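Local coordinates for protein alpha-amylase inhibitor 0.19 (Triticum aestivum, PDB 1HSS) that inhibits alpha-amylases, including animal ones, as a secreted, disulfide-rich helical protein of the wheat kernel that pairs into a homodimer and is also an allergen, at residues Q10-P15 with C54-S59; P15-C20 with Q43-I48; L23-C28 with A79-R84; V88-A93 with D117-P122. One frame throughout, in Å; residues are numbered along the deposited sequence.

Contact 1: residues Q10-P15 with C54-S59; sequences QAFQVP and CGALYS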
# COMPACT_ATOMS: atom_id res chain seq x y z
N GLN A 10 -21.21 2.85 -14.14
CA GLN A 10 -22.26 2.34 -13.28
C GLN A 10 -21.84 1.63 -12.00
O GLN A 10 -22.43 1.87 -10.95
CB GLN A 10 -23.23 1.48 -14.07
CG GLN A 10 -22.64 0.24 -14.63
CD GLN A 10 -23.63 -0.90 -14.62
OE1 GLN A 10 -24.83 -0.70 -14.79
NE2 GLN A 10 -23.13 -2.10 -14.39
N ALA A 11 -20.80 0.81 -12.05
CA ALA A 11 -20.23 0.28 -10.82
C ALA A 11 -19.58 1.42 -10.02
O ALA A 11 -19.45 1.35 -8.80
CB ALA A 11 -19.23 -0.77 -11.13
N PHE A 12 -19.14 2.45 -10.73
CA PHE A 12 -18.57 3.64 -10.12
C PHE A 12 -18.73 4.80 -11.08
O PHE A 12 -18.81 4.59 -12.27
CB PHE A 12 -17.08 3.43 -9.77
CG PHE A 12 -16.26 2.85 -10.89
CD1 PHE A 12 -16.15 1.47 -11.03
CD2 PHE A 12 -15.53 3.66 -11.72
CE1 PHE A 12 -15.32 0.92 -11.98
CE2 PHE A 12 -14.69 3.12 -12.69
CZ PHE A 12 -14.59 1.74 -12.82
N GLN A 13 -18.85 6.02 -10.55
CA GLN A 13 -18.88 7.25 -11.35
C GLN A 13 -17.58 7.40 -12.13
O GLN A 13 -16.51 7.03 -11.64
CB GLN A 13 -19.09 8.49 -10.45
CG GLN A 13 -17.76 9.22 -10.05
CD GLN A 13 -17.86 10.17 -8.83
OE1 GLN A 13 -17.59 9.77 -7.68
NE2 GLN A 13 -18.07 11.45 -9.10
N VAL A 14 -17.67 7.91 -13.34
CA VAL A 14 -16.50 8.28 -14.14
C VAL A 14 -16.61 9.78 -14.49
O VAL A 14 -17.72 10.31 -14.60
CB VAL A 14 -16.41 7.41 -15.43
CG1 VAL A 14 -15.63 8.11 -16.51
CG2 VAL A 14 -15.73 6.10 -15.11
N PRO A 15 -15.48 10.51 -14.44
CA PRO A 15 -14.12 10.10 -14.06
C PRO A 15 -14.03 9.60 -12.63
O PRO A 15 -14.74 10.09 -11.76
CB PRO A 15 -13.29 11.36 -14.26
CG PRO A 15 -14.26 12.46 -14.15
CD PRO A 15 -15.52 11.95 -14.78
N CYS A 54 -11.05 -1.84 -6.65
CA CYS A 54 -9.81 -1.89 -7.45
C CYS A 54 -10.01 -1.46 -8.88
O CYS A 54 -9.08 -0.96 -9.53
CB CYS A 54 -9.25 -3.30 -7.47
SG CYS A 54 -8.62 -3.80 -5.85
N GLY A 55 -11.20 -1.77 -9.40
CA GLY A 55 -11.61 -1.29 -10.70
C GLY A 55 -11.76 0.22 -10.81
O GLY A 55 -11.28 0.81 -11.79
N ALA A 56 -12.39 0.84 -9.81
CA ALA A 56 -12.41 2.30 -9.69
C ALA A 56 -11.02 2.93 -9.66
O ALA A 56 -10.78 3.92 -10.35
CB ALA A 56 -13.18 2.71 -8.49
N LEU A 57 -10.10 2.32 -8.92
CA LEU A 57 -8.72 2.81 -8.82
C LEU A 57 -7.94 2.65 -10.12
O LEU A 57 -7.20 3.54 -10.52
CB LEU A 57 -7.98 2.09 -7.67
CG LEU A 57 -8.26 2.64 -6.27
CD1 LEU A 57 -7.83 1.65 -5.23
CD2 LEU A 57 -7.55 3.96 -6.08
N TYR A 58 -8.09 1.51 -10.79
CA TYR A 58 -7.47 1.27 -12.10
C TYR A 58 -7.91 2.33 -13.13
O TYR A 58 -7.08 2.96 -13.79
CB TYR A 58 -7.86 -0.12 -12.59
CG TYR A 58 -6.99 -0.63 -13.69
CD1 TYR A 58 -7.24 -0.28 -15.00
CD2 TYR A 58 -5.92 -1.46 -13.42
CE1 TYR A 58 -6.43 -0.74 -16.04
CE2 TYR A 58 -5.11 -1.92 -14.44
CZ TYR A 58 -5.37 -1.56 -15.75
OH TYR A 58 -4.57 -2.02 -16.79
N SER A 59 -9.22 2.56 -13.19
CA SER A 59 -9.83 3.58 -14.05
C SER A 59 -9.28 4.97 -13.77
O SER A 59 -9.00 5.73 -14.69
CB SER A 59 -11.36 3.58 -13.84
OG SER A 59 -12.00 4.63 -14.54
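With chi1 at 48°, F12 holds CG between its own backbone N and carbonyl carbon, a crowded position that swings the phenyl ring inward and lays one face on the backbone of A56 in helix 53-67. A56 CA stands 3.7 Å above the ring centroid and only 5° off the normal, an almost vertical CH-pi contact. A56 N lies over the same face, 3.6 Å from F12 CE1, while A56 CB leans on the other end of the ring, 3.9 Å from F12 CG. G55 brings no side chain, and its carbonyl comes close: G55 O approaches F12 CZ obliquely at 3.6 Å and at the same time accepts the helical bond from S59 N. One turn on, chi1 of 174° turns the S59 hydroxyl to the ring as well, S59 OG lying 3.6 Å from F12 CE2, beside S59 CB at the same distance. The hydroxyl oxygen also brushes V14 CG2, a light touch at the outer margin. Dispersion and the CH-pi contact hold the ring on the helix; no polar bond joins the two segments. I48 packs on both F12 and A56, and C54 is tied to C115 by a disulfide. The result is an N-terminal loop held mainly by one aromatic residue on helix 53-67 of the disulfide-rich, mainly helical cereal trypsin/alpha-amylase inhibitor fold.

Contact 2: residues P15-C20 with Q43-I48; sequences PALPAC and QQLAHI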
# COMPACT_ATOMS: atom_id res chain seq x y z
N PRO A 15 -15.48 10.51 -14.44
CA PRO A 15 -14.12 10.10 -14.06
C PRO A 15 -14.03 9.60 -12.63
O PRO A 15 -14.74 10.09 -11.76
CB PRO A 15 -13.29 11.36 -14.26
CG PRO A 15 -14.26 12.46 -14.15
CD PRO A 15 -15.52 11.95 -14.78
N ALA A 16 -13.28 8.53 -12.46
CA ALA A 16 -13.31 7.75 -11.24
C ALA A 16 -12.61 8.49 -10.10
O ALA A 16 -11.68 9.24 -10.34
CB ALA A 16 -12.67 6.37 -11.48
N LEU A 17 -13.20 8.44 -8.91
CA LEU A 17 -12.53 8.90 -7.69
C LEU A 17 -11.80 10.25 -7.81
O LEU A 17 -10.62 10.36 -7.52
CB LEU A 17 -11.54 7.85 -7.19
CG LEU A 17 -12.10 6.44 -7.13
CD1 LEU A 17 -11.01 5.47 -6.82
CD2 LEU A 17 -13.19 6.37 -6.10
N PRO A 18 -12.55 11.33 -8.11
CA PRO A 18 -12.00 12.68 -8.20
C PRO A 18 -11.20 13.08 -6.96
O PRO A 18 -10.14 13.70 -7.07
CB PRO A 18 -13.23 13.56 -8.37
CG PRO A 18 -14.24 12.66 -8.95
CD PRO A 18 -14.01 11.33 -8.32
N ALA A 19 -11.69 12.69 -5.79
CA ALA A 19 -11.09 13.08 -4.52
C ALA A 19 -9.80 12.33 -4.24
O ALA A 19 -9.00 12.75 -3.41
CB ALA A 19 -12.06 12.82 -3.41
N CYS A 20 -9.59 11.22 -4.92
CA CYS A 20 -8.41 10.42 -4.66
C CYS A 20 -7.24 10.84 -5.51
O CYS A 20 -6.10 10.48 -5.24
CB CYS A 20 -8.70 8.92 -4.87
SG CYS A 20 -9.93 8.26 -3.70
N GLN A 43 -14.06 8.28 1.62
CA GLN A 43 -15.50 8.42 1.49
C GLN A 43 -16.03 7.98 0.13
O GLN A 43 -17.01 7.22 0.05
CB GLN A 43 -15.87 9.88 1.74
CG GLN A 43 -17.21 10.33 1.18
CD GLN A 43 -18.38 10.06 2.11
OE1 GLN A 43 -18.27 9.27 3.06
NE2 GLN A 43 -19.53 10.64 1.79
N GLN A 44 -15.39 8.45 -0.93
CA GLN A 44 -15.66 8.00 -2.29
C GLN A 44 -15.38 6.50 -2.53
O GLN A 44 -16.19 5.83 -3.16
CB GLN A 44 -14.86 8.84 -3.28
CG GLN A 44 -15.64 10.00 -3.88
CD GLN A 44 -14.78 11.00 -4.66
OE1 GLN A 44 -13.68 10.69 -5.14
NE2 GLN A 44 -15.29 12.22 -4.78
N LEU A 45 -14.26 5.98 -2.03
CA LEU A 45 -13.98 4.54 -2.10
C LEU A 45 -15.01 3.70 -1.33
O LEU A 45 -15.48 2.69 -1.84
CB LEU A 45 -12.58 4.22 -1.59
CG LEU A 45 -11.46 4.19 -2.63
CD1 LEU A 45 -10.12 4.06 -1.95
CD2 LEU A 45 -11.68 3.06 -3.64
N ALA A 46 -15.42 4.19 -0.16
CA ALA A 46 -16.36 3.47 0.71
C ALA A 46 -17.69 3.16 0.03
O ALA A 46 -18.29 2.11 0.26
CB ALA A 46 -16.60 4.28 1.98
N HIS A 47 -18.11 4.04 -0.88
CA HIS A 47 -19.38 3.85 -1.58
C HIS A 47 -19.35 2.82 -2.70
O HIS A 47 -20.39 2.36 -3.15
CB HIS A 47 -19.87 5.18 -2.15
CG HIS A 47 -20.06 6.23 -1.11
ND1 HIS A 47 -20.27 7.56 -1.42
CD2 HIS A 47 -20.02 6.17 0.24
CE1 HIS A 47 -20.37 8.27 -0.31
NE2 HIS A 47 -20.22 7.44 0.72
N ILE A 48 -18.17 2.53 -3.20
CA ILE A 48 -18.02 1.52 -4.22
C ILE A 48 -17.91 0.17 -3.53
O ILE A 48 -17.43 0.09 -2.40
CB ILE A 48 -16.75 1.81 -5.08
CG1 ILE A 48 -16.93 3.18 -5.76
CG2 ILE A 48 -16.53 0.70 -6.12
CD1 ILE A 48 -15.66 3.79 -6.29
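Q44 OE1 accepts the backbone N-H of A19 at 2.9 Å from A19 N, with an N-H...O angle of 156°. The donor comes in 18° tilted from the amide's carbonyl plane. Around that bond the loop is wrapped tightly: P18 CD lies 3.3 Å and A19 CB 3.2 Å from the same Q44 OE1, and P18 N, which has no hydrogen to give, is merely close. Beside the amide, L17 splits its work between two branches. L17 CD2 meets I48 CD1 at 3.6 Å and rests beside Q44 CB, whereas L17 CD1 touches L45 CD2 at 4.0 Å, the two leucines crossing at about a right angle. The backbone and the next layer fit these positions. The Q44 chain is extended beyond CG, long enough to span from helix 35-46 to the loop, and L17 holds an unusual left-handed backbone conformation in a turn closed by C20 N to L17 O at 2.9 Å. C20 in turn is disulfide-bonded to C41, and L45 packs on C99 and L101. A glutamine of one helix thus receives an amide N-H just ahead of helix 20-27, next to an apolar patch of L17, L45 and I48. The arrangement sits next to the adjacent half-cystines C41 and C42, bonded to C20 and C99, a Cys-Cys pair characteristic of the prolamin clan's disulfide-braced helical fold.

Contact 3: residues L23-C28 with A79-R84; sequences LLRLQC and AFPRCR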
# COMPACT_ATOMS: atom_id res chain seq x y z
N LEU A 23 -4.95 13.03 -3.54
CA LEU A 23 -4.30 12.17 -2.56
C LEU A 23 -3.10 11.46 -3.17
O LEU A 23 -2.02 11.48 -2.60
CB LEU A 23 -5.29 11.14 -2.05
CG LEU A 23 -4.65 10.12 -1.11
CD1 LEU A 23 -4.20 10.84 0.14
CD2 LEU A 23 -5.63 9.01 -0.76
N LEU A 24 -3.31 10.79 -4.31
CA LEU A 24 -2.25 10.05 -5.01
C LEU A 24 -1.05 10.93 -5.42
O LEU A 24 0.10 10.51 -5.30
CB LEU A 24 -2.86 9.35 -6.24
CG LEU A 24 -1.88 8.62 -7.17
CD1 LEU A 24 -1.01 7.61 -6.39
CD2 LEU A 24 -2.65 7.94 -8.26
N ARG A 25 -1.31 12.17 -5.83
CA ARG A 25 -0.25 13.11 -6.18
C ARG A 25 0.59 13.61 -5.01
O ARG A 25 1.78 13.87 -5.18
CB ARG A 25 -0.83 14.30 -6.92
CG ARG A 25 -1.13 13.99 -8.36
CD ARG A 25 -1.07 15.24 -9.17
NE ARG A 25 -2.42 15.70 -9.45
CZ ARG A 25 -3.04 15.48 -10.61
NH1 ARG A 25 -2.36 15.02 -11.67
NH2 ARG A 25 -4.34 15.77 -10.71
N LEU A 26 -0.03 13.74 -3.83
CA LEU A 26 0.69 14.02 -2.58
C LEU A 26 1.48 12.81 -2.06
O LEU A 26 2.66 12.90 -1.73
CB LEU A 26 -0.29 14.47 -1.49
CG LEU A 26 -0.97 15.84 -1.64
CD1 LEU A 26 -2.18 15.94 -0.69
CD2 LEU A 26 0.04 16.93 -1.35
N GLN A 27 0.81 11.67 -2.02
CA GLN A 27 1.46 10.48 -1.55
C GLN A 27 2.64 10.03 -2.38
O GLN A 27 3.60 9.52 -1.83
CB GLN A 27 0.48 9.34 -1.47
CG GLN A 27 -0.50 9.46 -0.35
CD GLN A 27 -1.30 8.18 -0.21
OE1 GLN A 27 -1.27 7.53 0.83
NE2 GLN A 27 -1.94 7.76 -1.29
N CYS A 28 2.56 10.14 -3.71
CA CYS A 28 3.60 9.52 -4.55
C CYS A 28 5.00 10.16 -4.49
O CYS A 28 5.99 9.51 -4.85
CB CYS A 28 3.13 9.35 -6.01
SG CYS A 28 2.91 10.86 -6.98
N ALA A 79 1.74 13.30 -15.53
CA ALA A 79 0.56 13.22 -14.69
C ALA A 79 0.92 13.30 -13.19
O ALA A 79 0.12 13.78 -12.38
CB ALA A 79 -0.22 11.94 -14.98
N PHE A 80 2.17 12.94 -12.87
CA PHE A 80 2.62 12.87 -11.48
C PHE A 80 3.94 13.58 -11.21
O PHE A 80 5.02 13.02 -11.42
CB PHE A 80 2.73 11.42 -11.05
CG PHE A 80 1.47 10.67 -11.24
CD1 PHE A 80 0.44 10.82 -10.34
CD2 PHE A 80 1.25 9.97 -12.42
CE1 PHE A 80 -0.79 10.31 -10.60
CE2 PHE A 80 0.01 9.45 -12.69
CZ PHE A 80 -1.01 9.62 -11.78
N PRO A 81 3.87 14.86 -10.80
CA PRO A 81 5.05 15.73 -10.67
C PRO A 81 5.93 15.30 -9.50
O PRO A 81 5.46 15.15 -8.38
CB PRO A 81 4.46 17.13 -10.45
CG PRO A 81 3.01 17.02 -10.88
CD PRO A 81 2.63 15.61 -10.53
N ARG A 82 7.19 15.00 -9.81
CA ARG A 82 8.17 14.58 -8.80
C ARG A 82 7.96 13.14 -8.31
O ARG A 82 8.63 12.70 -7.37
CB ARG A 82 8.17 15.55 -7.61
CG ARG A 82 8.86 16.88 -7.89
CD ARG A 82 8.23 18.03 -7.10
NE ARG A 82 7.57 19.00 -7.97
CZ ARG A 82 6.27 19.30 -7.93
NH1 ARG A 82 5.46 18.72 -7.04
NH2 ARG A 82 5.77 20.18 -8.79
N CYS A 83 7.17 12.38 -9.06
CA CYS A 83 6.93 10.97 -8.76
C CYS A 83 7.48 9.97 -9.77
O CYS A 83 7.31 10.13 -10.98
CB CYS A 83 5.45 10.69 -8.59
SG CYS A 83 4.79 11.57 -7.18
N ARG A 84 7.98 8.87 -9.23
CA ARG A 84 8.45 7.74 -10.03
C ARG A 84 7.31 6.82 -10.43
O ARG A 84 6.52 6.38 -9.60
CB ARG A 84 9.46 6.94 -9.23
CG ARG A 84 10.58 7.75 -8.66
CD ARG A 84 11.62 6.85 -8.07
NE ARG A 84 12.67 7.64 -7.45
CZ ARG A 84 13.88 7.17 -7.20
NH1 ARG A 84 14.17 5.91 -7.51
NH2 ARG A 84 14.77 7.97 -6.62
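C28 and C83 are joined by a disulfide that ties the end of helix 20-27 to a type II beta turn, F80 to C83, leading into helix 85-92; it is one of the cross-links of the cereal inhibitor fold. The bridge has a right-handed twist, chi3 84°, and the two cysteines reach it differently: C28 SG sits between its backbone N and carbonyl carbon, while C83 SG lies anti to its carbonyl carbon. The F80 ring lies beside the bridge. C28 SG is 5.3 Å from the ring centroid and 66° off its normal, an oblique sulfur-aromatic approach, and L24 CD2 meets F80 CE1 at 3.8 Å, also obliquely. R25 runs across F80 at about a right angle, with R25 CG 4.1 Å from F80 CD1; R25 CD then passes P81 CD at a slant, 4.0 Å away. Further out, Y65 meets the F80 ring edge-to-face, and R84, at the N-cap of helix 85-92, forms salt bridges with D106 and D110 of the second subunit. Bent at chi3, the R25 chain turns its guanidinium edge to the loop, where R25 NH1 donates, in the guanidinium plane, to A79 O at 2.9 Å with an N-H...O angle of 143°.

Contact 4: residues V88-A93 with D117-P122; sequences VKLTAA and DVAAYP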
# COMPACT_ATOMS: atom_id res chain seq x y z
N VAL A 88 4.30 5.40 -8.04
CA VAL A 88 2.96 5.84 -8.40
C VAL A 88 1.96 4.68 -8.43
O VAL A 88 0.94 4.72 -7.77
CB VAL A 88 2.93 6.61 -9.77
CG1 VAL A 88 1.51 6.74 -10.30
CG2 VAL A 88 3.53 7.98 -9.61
N LYS A 89 2.28 3.59 -9.13
CA LYS A 89 1.29 2.53 -9.27
C LYS A 89 1.24 1.65 -8.03
O LYS A 89 0.19 1.12 -7.71
CB LYS A 89 1.51 1.69 -10.53
CG LYS A 89 2.83 0.99 -10.58
CD LYS A 89 2.97 0.17 -11.85
CE LYS A 89 3.57 1.00 -12.98
NZ LYS A 89 2.83 2.29 -13.15
N LEU A 90 2.33 1.62 -7.27
CA LEU A 90 2.35 1.00 -5.96
C LEU A 90 1.51 1.78 -4.95
O LEU A 90 0.85 1.18 -4.11
CB LEU A 90 3.77 0.92 -5.44
CG LEU A 90 4.22 -0.45 -4.94
CD1 LEU A 90 3.98 -1.50 -6.01
CD2 LEU A 90 5.69 -0.36 -4.59
N THR A 91 1.54 3.10 -5.03
CA THR A 91 0.73 3.97 -4.15
C THR A 91 -0.79 3.88 -4.46
O THR A 91 -1.61 3.58 -3.59
CB THR A 91 1.19 5.46 -4.26
OG1 THR A 91 2.59 5.53 -3.97
CG2 THR A 91 0.43 6.36 -3.31
N ALA A 92 -1.11 3.94 -5.75
CA ALA A 92 -2.48 3.77 -6.17
C ALA A 92 -3.06 2.39 -5.73
O ALA A 92 -4.19 2.31 -5.25
CB ALA A 92 -2.58 3.96 -7.69
N ALA A 93 -2.24 1.34 -5.79
CA ALA A 93 -2.64 -0.03 -5.43
C ALA A 93 -3.00 -0.20 -3.94
O ALA A 93 -3.62 -1.19 -3.56
CB ALA A 93 -1.53 -1.02 -5.81
N ASP A 117 -3.94 -5.77 -9.48
CA ASP A 117 -4.17 -5.36 -10.87
C ASP A 117 -3.70 -3.92 -11.15
O ASP A 117 -3.01 -3.67 -12.13
CB ASP A 117 -5.66 -5.55 -11.24
CG ASP A 117 -6.63 -4.85 -10.24
OD1 ASP A 117 -6.47 -4.98 -9.00
OD2 ASP A 117 -7.63 -4.25 -10.72
N VAL A 118 -3.91 -3.04 -10.17
CA VAL A 118 -3.45 -1.65 -10.25
C VAL A 118 -1.93 -1.53 -10.09
O VAL A 118 -1.31 -0.68 -10.71
CB VAL A 118 -4.16 -0.79 -9.16
CG1 VAL A 118 -3.64 0.65 -9.19
CG2 VAL A 118 -5.66 -0.83 -9.38
N ALA A 119 -1.33 -2.37 -9.24
CA ALA A 119 0.12 -2.41 -9.08
C ALA A 119 0.87 -2.88 -10.34
O ALA A 119 2.04 -2.57 -10.56
CB ALA A 119 0.49 -3.30 -7.90
N ALA A 120 0.16 -3.59 -11.20
CA ALA A 120 0.73 -4.11 -12.43
C ALA A 120 0.36 -3.31 -13.69
O ALA A 120 0.63 -3.73 -14.80
CB ALA A 120 0.33 -5.54 -12.60
N TYR A 121 -0.32 -2.19 -13.51
CA TYR A 121 -0.66 -1.28 -14.61
C TYR A 121 0.55 -1.01 -15.54
O TYR A 121 1.69 -0.88 -15.07
CB TYR A 121 -1.21 0.02 -14.00
CG TYR A 121 -1.67 1.07 -14.98
CD1 TYR A 121 -0.76 1.99 -15.50
CD2 TYR A 121 -2.98 1.11 -15.42
CE1 TYR A 121 -1.14 2.90 -16.43
CE2 TYR A 121 -3.38 2.02 -16.35
CZ TYR A 121 -2.45 2.91 -16.86
OH TYR A 121 -2.79 3.83 -17.83
N PRO A 122 0.35 -0.99 -16.88
CA PRO A 122 -0.90 -0.94 -17.64
C PRO A 122 -1.36 -2.30 -18.14
O PRO A 122 -2.18 -2.39 -19.05
CB PRO A 122 -0.57 -0.00 -18.80
CG PRO A 122 0.92 0.08 -18.85
CD PRO A 122 1.48 -0.84 -17.80
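A93 and A119 press their methyls together, CB to CB 3.7 Å, at the tight end of this contact. There V118 CG1, anti to its backbone N (chi1 178°), is lodged 3.8 Å from A92 CB and 3.7 Å from A93 N. The small A93 and A119 allow a close approach of the two segments, CA atoms 5.1 Å apart for A93 with V118 and for K89 with A119. Backbone hydrogen bonding between A93 and C115 reinforces this end. The packing is looser at L90, where L90 CD1 is 4.4 Å from A119 CB; this partly exposed side also meets the second subunit, A119 on L90 and L90 on V114 of that chain. At the other margin the K89 chain, bent at chi3 and chi4, passes over the carbonyls where helix 116-119 ends: K89 CD is 3.2 Å from A119 O and K89 CE 3.4 Å from Y121 O. NZ stops near the plane of the Y121 ring, at its edge, while Y121 OH is bonded to D62. The close K89 approaches are thus of aliphatic carbons to carbonyl oxygens; NZ has a weak bond to R85 O, and the nearby carbonyls may ease the buried charge.

Contact 4 is the buried one, made of alanine and valine methyls and the aliphatic chain of a lysine; the other three are partly buried. Contacts 1 and 2 adjoin and share P15, the N-terminal loop resting first on helix 53-67 and then on helix 35-46, with A16 against A56 and S59 at the junction. Contact 1 depends on an aromatic face, contact 2 on a glutamine amide beside an aliphatic cluster. Contact 3 lies farthest from the chain centre and relies on a covalent bridge and an arginine. It touches contact 4 where L24 and Q27 pack on T91 and C83 on V88. Both meet the second subunit, contact 3 through a charged residue ending segment 79-84, contact 4 through apolar packing.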